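Local coordinates for beta-galactosidase (Marinomonas sp. ef1, PDB 6Y2K), which hydrolyses terminal beta-D-galactosyl residues from beta-galactosides, as a cold-active, hexameric glycoside hydrolase of family GH42, at residues Met1-Pro13 against Ala346-Phe359. Sequence-based numbering, arbitrary orientation.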
loop_
_atom_site.group_PDB
_atom_site.type_symbol
_atom_site.label_atom_id
_atom_site.label_comp_id
_atom_site.label_asym_id
_atom_site.label_seq_id
_atom_site.Cartn_x
_atom_site.Cartn_y
_atom_site.Cartn_z
ATOM N N MET A 1 28.565 -41.549 7.977
ATOM C CA MET A 1 28.082 -40.907 6.718
ATOM C C MET A 1 27.714 -41.948 5.666
ATOM O O MET A 1 28.401 -42.104 4.649
ATOM C CB MET A 1 29.132 -39.937 6.176
ATOM C CG MET A 1 29.443 -38.809 7.142
ATOM S SD MET A 1 30.479 -37.550 6.400
ATOM C CE MET A 1 30.893 -36.587 7.854
ATOM N N LYS A 2 26.614 -42.653 5.928
ATOM C CA LYS A 2 26.134 -43.734 5.064
ATOM C C LYS A 2 24.739 -43.437 4.529
ATOM O O LYS A 2 24.005 -42.656 5.120
ATOM C CB LYS A 2 26.127 -45.040 5.840
ATOM C CG LYS A 2 27.513 -45.454 6.302
ATOM C CD LYS A 2 27.528 -46.889 6.781
ATOM C CE LYS A 2 28.948 -47.365 7.043
ATOM N NZ LYS A 2 29.526 -46.745 8.266
ATOM N N LEU A 3 24.393 -44.062 3.406
ATOM C CA LEU A 3 23.098 -43.864 2.760
ATOM C C LEU A 3 22.193 -45.085 2.901
ATOM O O LEU A 3 22.664 -46.226 2.979
ATOM C CB LEU A 3 23.288 -43.536 1.284
ATOM C CG LEU A 3 24.078 -42.260 0.964
ATOM C CD1 LEU A 3 24.109 -42.084 -0.537
ATOM C CD2 LEU A 3 23.498 -41.020 1.634
ATOM N N GLY A 4 20.886 -44.823 2.918
ATOM C CA GLY A 4 19.871 -45.854 3.062
ATOM C C GLY A 4 18.652 -45.585 2.200
ATOM O O GLY A 4 18.533 -44.523 1.585
ATOM N N VAL A 5 17.733 -46.544 2.165
ATOM C CA VAL A 5 16.440 -46.328 1.524
ATOM C C VAL A 5 15.325 -47.123 2.206
ATOM O O VAL A 5 15.562 -48.208 2.732
ATOM C CB VAL A 5 16.518 -46.629 0.008
ATOM C CG1 VAL A 5 16.621 -48.122 -0.269
ATOM C CG2 VAL A 5 15.336 -46.015 -0.730
ATOM N N CYS A 6 14.116 -46.555 2.203
ATOM C CA CYS A 6 12.910 -47.240 2.654
ATOM C C CYS A 6 12.301 -47.956 1.451
ATOM O O CYS A 6 12.100 -47.344 0.401
ATOM C CB CYS A 6 11.916 -46.236 3.245
ATOM S SG CYS A 6 12.594 -45.312 4.635
ATOM N N TYR A 7 12.006 -49.248 1.616
ATOM C CA TYR A 7 11.682 -50.161 0.511
ATOM C C TYR A 7 10.469 -51.037 0.840
ATOM O O TYR A 7 10.270 -51.425 1.995
ATOM C CB TYR A 7 12.912 -51.038 0.248
ATOM C CG TYR A 7 12.816 -52.044 -0.882
ATOM C CD1 TYR A 7 12.299 -51.697 -2.126
ATOM C CD2 TYR A 7 13.304 -53.343 -0.716
ATOM C CE1 TYR A 7 12.246 -52.630 -3.165
ATOM C CE2 TYR A 7 13.257 -54.274 -1.745
ATOM C CZ TYR A 7 12.733 -53.921 -2.964
ATOM O OH TYR A 7 12.692 -54.855 -3.975
ATOM N N TYR A 8 9.658 -51.330 -0.183
ATOM C CA TYR A 8 8.430 -52.135 -0.047
ATOM C C TYR A 8 8.422 -53.276 -1.069
ATOM O O TYR A 8 7.730 -53.208 -2.076
ATOM C CB TYR A 8 7.196 -51.222 -0.136
ATOM C CG TYR A 8 7.279 -50.207 0.986
ATOM C CD1 TYR A 8 7.978 -49.007 0.810
ATOM C CD2 TYR A 8 6.786 -50.501 2.247
ATOM C CE1 TYR A 8 8.125 -48.104 1.844
ATOM C CE2 TYR A 8 6.922 -49.600 3.292
ATOM C CZ TYR A 8 7.596 -48.403 3.077
ATOM O OH TYR A 8 7.750 -47.517 4.091
ATOM N N PRO A 9 9.208 -54.339 -0.812
ATOM C CA PRO A 9 9.219 -55.481 -1.743
ATOM C C PRO A 9 7.822 -56.084 -1.959
ATOM O O PRO A 9 7.505 -56.510 -3.073
ATOM C CB PRO A 9 10.161 -56.480 -1.074
ATOM C CG PRO A 9 10.179 -56.100 0.356
ATOM C CD PRO A 9 9.994 -54.615 0.398
ATOM N N GLU A 10 6.989 -56.057 -0.916
ATOM C CA GLU A 10 5.595 -56.498 -1.023
ATOM C C GLU A 10 4.706 -55.675 -1.983
ATOM O O GLU A 10 3.591 -56.111 -2.318
ATOM C CB GLU A 10 4.946 -56.617 0.379
ATOM C CG GLU A 10 4.490 -55.316 1.043
ATOM C CD GLU A 10 5.551 -54.592 1.857
ATOM O OE1 GLU A 10 6.781 -54.749 1.608
ATOM O OE2 GLU A 10 5.128 -53.830 2.756
ATOM N N HIS A 11 5.163 -54.497 -2.413
ATOM C CA HIS A 11 4.445 -53.712 -3.429
ATOM C C HIS A 11 4.818 -54.032 -4.874
ATOM O O HIS A 11 4.171 -53.514 -5.792
ATOM C CB HIS A 11 4.650 -52.218 -3.185
ATOM C CG HIS A 11 4.098 -51.740 -1.878
ATOM N ND1 HIS A 11 4.261 -50.449 -1.435
ATOM C CD2 HIS A 11 3.397 -52.383 -0.916
ATOM C CE1 HIS A 11 3.695 -50.319 -0.248
ATOM N NE2 HIS A 11 3.156 -51.477 0.086
ATOM N N TRP A 12 5.854 -54.851 -5.082
ATOM C CA TRP A 12 6.428 -55.080 -6.421
ATOM C C TRP A 12 6.522 -56.580 -6.725
ATOM O O TRP A 12 6.739 -57.374 -5.814
ATOM C CB TRP A 12 7.827 -54.433 -6.550
ATOM C CG TRP A 12 7.852 -52.998 -6.082
ATOM C CD1 TRP A 12 8.466 -52.517 -4.965
ATOM C CD2 TRP A 12 7.185 -51.886 -6.685
ATOM N NE1 TRP A 12 8.234 -51.167 -4.837
ATOM C CE2 TRP A 12 7.438 -50.756 -5.873
ATOM C CE3 TRP A 12 6.396 -51.730 -7.833
ATOM C CZ2 TRP A 12 6.941 -49.482 -6.179
ATOM C CZ3 TRP A 12 5.891 -50.453 -8.137
ATOM C CH2 TRP A 12 6.181 -49.347 -7.315
ATOM N N PRO A 13 6.378 -56.966 -8.005
ATOM C CA PRO A 13 6.568 -58.390 -8.315
ATOM C C PRO A 13 7.982 -58.872 -7.967
ATOM O O PRO A 13 8.936 -58.100 -8.047
ATOM C CB PRO A 13 6.295 -58.489 -9.824
ATOM C CG PRO A 13 6.279 -57.092 -10.346
ATOM C CD PRO A 13 6.052 -56.156 -9.191
ATOM N N ALA A 346 24.680 -37.250 11.786
ATOM C CA ALA A 346 23.866 -38.378 11.363
ATOM C C ALA A 346 24.776 -39.489 10.850
ATOM O O ALA A 346 25.641 -39.233 10.010
ATOM C CB ALA A 346 22.887 -37.966 10.278
ATOM N N GLU A 347 24.596 -40.699 11.386
ATOM C CA GLU A 347 25.333 -41.884 10.924
ATOM C C GLU A 347 24.823 -42.322 9.563
ATOM O O GLU A 347 25.597 -42.781 8.714
ATOM C CB GLU A 347 25.143 -43.057 11.892
ATOM C CG GLU A 347 25.620 -42.822 13.320
ATOM C CD GLU A 347 25.424 -44.043 14.220
ATOM O OE1 GLU A 347 24.766 -45.033 13.813
ATOM O OE2 GLU A 347 25.919 -44.005 15.369
ATOM N N LEU A 348 23.511 -42.187 9.379
ATOM C CA LEU A 348 22.798 -42.735 8.238
ATOM C C LEU A 348 21.740 -41.740 7.781
ATOM O O LEU A 348 21.050 -41.186 8.618
ATOM C CB LEU A 348 22.116 -44.030 8.671
ATOM C CG LEU A 348 21.177 -44.722 7.688
ATOM C CD1 LEU A 348 21.963 -45.169 6.465
ATOM C CD2 LEU A 348 20.502 -45.894 8.381
ATOM N N VAL A 349 21.626 -41.527 6.470
ATOM C CA VAL A 349 20.498 -40.811 5.872
ATOM C C VAL A 349 19.783 -41.756 4.911
ATOM O O VAL A 349 20.361 -42.173 3.900
ATOM C CB VAL A 349 20.963 -39.543 5.124
ATOM C CG1 VAL A 349 19.835 -38.929 4.295
ATOM C CG2 VAL A 349 21.510 -38.536 6.125
ATOM N N SER A 350 18.535 -42.084 5.234
ATOM C CA SER A 350 17.736 -43.023 4.456
ATOM C C SER A 350 16.591 -42.287 3.753
ATOM O O SER A 350 15.850 -41.540 4.393
ATOM C CB SER A 350 17.228 -44.157 5.371
ATOM O OG SER A 350 16.172 -44.895 4.788
ATOM N N TYR A 351 16.459 -42.502 2.448
ATOM C CA TYR A 351 15.409 -41.859 1.668
ATOM C C TYR A 351 14.111 -42.657 1.724
ATOM O O TYR A 351 14.081 -43.776 2.236
ATOM C CB TYR A 351 15.854 -41.679 0.215
ATOM C CG TYR A 351 17.174 -40.960 0.063
ATOM C CD1 TYR A 351 17.250 -39.577 0.170
ATOM C CD2 TYR A 351 18.346 -41.662 -0.189
ATOM C CE1 TYR A 351 18.455 -38.914 0.032
ATOM C CE2 TYR A 351 19.555 -41.008 -0.328
ATOM C CZ TYR A 351 19.604 -39.635 -0.217
ATOM O OH TYR A 351 20.806 -38.980 -0.356
ATOM N N PHE A 352 13.040 -42.076 1.193
ATOM C CA PHE A 352 11.738 -42.731 1.182
ATOM C C PHE A 352 10.822 -42.118 0.128
ATOM O O PHE A 352 10.529 -40.922 0.166
ATOM C CB PHE A 352 11.083 -42.646 2.562
ATOM C CG PHE A 352 9.623 -42.996 2.562
ATOM C CD1 PHE A 352 8.688 -42.125 2.026
ATOM C CD2 PHE A 352 9.184 -44.196 3.097
ATOM C CE1 PHE A 352 7.344 -42.444 2.025
ATOM C CE2 PHE A 352 7.840 -44.521 3.099
ATOM C CZ PHE A 352 6.919 -43.643 2.562
ATOM N N ARG A 353 10.373 -42.944 -0.811
ATOM C CA ARG A 353 10.736 -44.356 -0.827
ATOM C C ARG A 353 11.659 -44.674 -1.999
ATOM O O ARG A 353 12.087 -43.778 -2.727
ATOM C CB ARG A 353 9.483 -45.231 -0.892
ATOM C CG ARG A 353 8.290 -44.559 -1.551
ATOM C CD ARG A 353 7.011 -45.343 -1.311
ATOM N NE ARG A 353 7.043 -46.652 -1.957
ATOM C CZ ARG A 353 6.075 -47.558 -1.857
ATOM N NH1 ARG A 353 4.993 -47.299 -1.136
ATOM N NH2 ARG A 353 6.189 -48.723 -2.479
ATOM N N TRP A 354 11.964 -45.956 -2.175
ATOM C CA TRP A 354 12.835 -46.396 -3.257
ATOM C C TRP A 354 12.177 -46.181 -4.616
ATOM O O TRP A 354 12.807 -45.684 -5.550
ATOM C CB TRP A 354 13.208 -47.869 -3.080
ATOM C CG TRP A 354 13.734 -48.508 -4.328
ATOM C CD1 TRP A 354 13.103 -49.440 -5.102
ATOM C CD2 TRP A 354 15.002 -48.264 -4.950
ATOM N NE1 TRP A 354 13.899 -49.790 -6.165
ATOM C CE2 TRP A 354 15.070 -49.083 -6.095
ATOM C CE3 TRP A 354 16.086 -47.433 -4.649
ATOM C CZ2 TRP A 354 16.179 -49.094 -6.939
ATOM C CZ3 TRP A 354 17.184 -47.445 -5.489
ATOM C CH2 TRP A 354 17.223 -48.271 -6.620
ATOM N N ARG A 355 10.908 -46.558 -4.719
ATOM C CA ARG A 355 10.159 -46.407 -5.967
ATOM C C ARG A 355 8.756 -45.901 -5.656
ATOM O O ARG A 355 8.059 -46.479 -4.827
ATOM C CB ARG A 355 10.099 -47.759 -6.674
ATOM C CG ARG A 355 9.409 -47.767 -8.030
ATOM C CD ARG A 355 9.476 -49.158 -8.635
ATOM N NE ARG A 355 8.630 -49.272 -9.816
ATOM C CZ ARG A 355 8.428 -50.393 -10.506
ATOM N NH1 ARG A 355 9.022 -51.532 -10.161
ATOM N NH2 ARG A 355 7.616 -50.370 -11.558
ATOM N N GLN A 356 8.358 -44.812 -6.321
ATOM C CA GLN A 356 7.039 -44.195 -6.134
ATOM C C GLN A 356 5.939 -45.213 -6.439
ATOM O O GLN A 356 5.956 -45.829 -7.504
ATOM C CB GLN A 356 6.912 -42.976 -7.052
ATOM C CG GLN A 356 5.570 -42.253 -7.016
ATOM C CD GLN A 356 5.521 -41.047 -7.940
ATOM O OE1 GLN A 356 6.557 -40.537 -8.401
ATOM N NE2 GLN A 356 4.309 -40.574 -8.208
ATOM N N ALA A 357 4.999 -45.397 -5.512
ATOM C CA ALA A 357 3.947 -46.408 -5.687
ATOM C C ALA A 357 2.846 -45.869 -6.600
ATOM O O ALA A 357 2.511 -44.697 -6.509
ATOM C CB ALA A 357 3.371 -46.805 -4.339
ATOM N N PRO A 358 2.278 -46.716 -7.486
ATOM C CA PRO A 358 1.210 -46.235 -8.367
ATOM C C PRO A 358 -0.200 -46.306 -7.752
ATOM O O PRO A 358 -1.164 -45.880 -8.402
ATOM C CB PRO A 358 1.319 -47.175 -9.567
ATOM C CG PRO A 358 1.718 -48.465 -8.956
ATOM C CD PRO A 358 2.651 -48.107 -7.815
ATOM N N PHE A 359 -0.315 -46.815 -6.524
ATOM C CA PHE A 359 -1.602 -46.998 -5.838
ATOM C C PHE A 359 -1.564 -46.410 -4.425
ATOM O O PHE A 359 -0.491 -46.125 -3.886
ATOM C CB PHE A 359 -1.983 -48.497 -5.763
ATOM C CG PHE A 359 -0.872 -49.383 -5.266
ATOM C CD1 PHE A 359 -0.571 -49.463 -3.910
ATOM C CD2 PHE A 359 -0.093 -50.106 -6.168
ATOM C CE1 PHE A 359 0.468 -50.255 -3.458
ATOM C CE2 PHE A 359 0.942 -50.909 -5.719
ATOM C CZ PHE A 359 1.223 -50.978 -4.360
HETATM O O HOH W 1 28.284 -39.549 10.173
#
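K2 sits across from L348 in parallel pairing, its N donating to E347 O (3.0 Å) and its O accepting from V349 N, while its aliphatic CB and CG run past E347 O. The same parallel pattern is repeated two residues on, where G4 N bonds V349 O and G4 O receives Y351 N. Glycine suits this position, because a CB would collide with that of S350 and press on L348 CD1; the CA atoms of G4 and S350 lie only 3.8 Å apart. Here the first and last strands of a TIM barrel meet, 2-6 against 348-352, and this seam closes the eight-stranded cylinder. On the face shared with L3 and Y351, V5 holds CG2 anti to its own N, which brings this methyl to W354 CB (3.7 Å), at the edge of the indole. C6, on the face of G4 and S350, is compact enough for its CB to come within 3.4 Å of F352 CD2, with its sulfur at the ring edge, while its backbone O takes W354 N. Y7 runs beside W354 with the ring planes nearly perpendicular, CD1 near W354 CD1, and both polar ends reach D20 of helix 17-27. Y8 covers one face of the R353 guanidinium with CD1; its hydroxyl bonds E36 and sits at the F352 ring edge. H11 ND1 accepts from R353 NH2 (2.8 Å), the donor tilted 15° from the imidazole plane, and the edge of F359 points at one imidazole face. W12 offers a broad surface on which the R355 guanidinium lies flat, planes 5° apart, with CD over the six-membered ring, 3.5 Å from its centroid. A serine here would probably leave the R355 guanidinium without its stacking partner and open a gap beside P358 CD, which packs against W12 CH2 (3.8 Å).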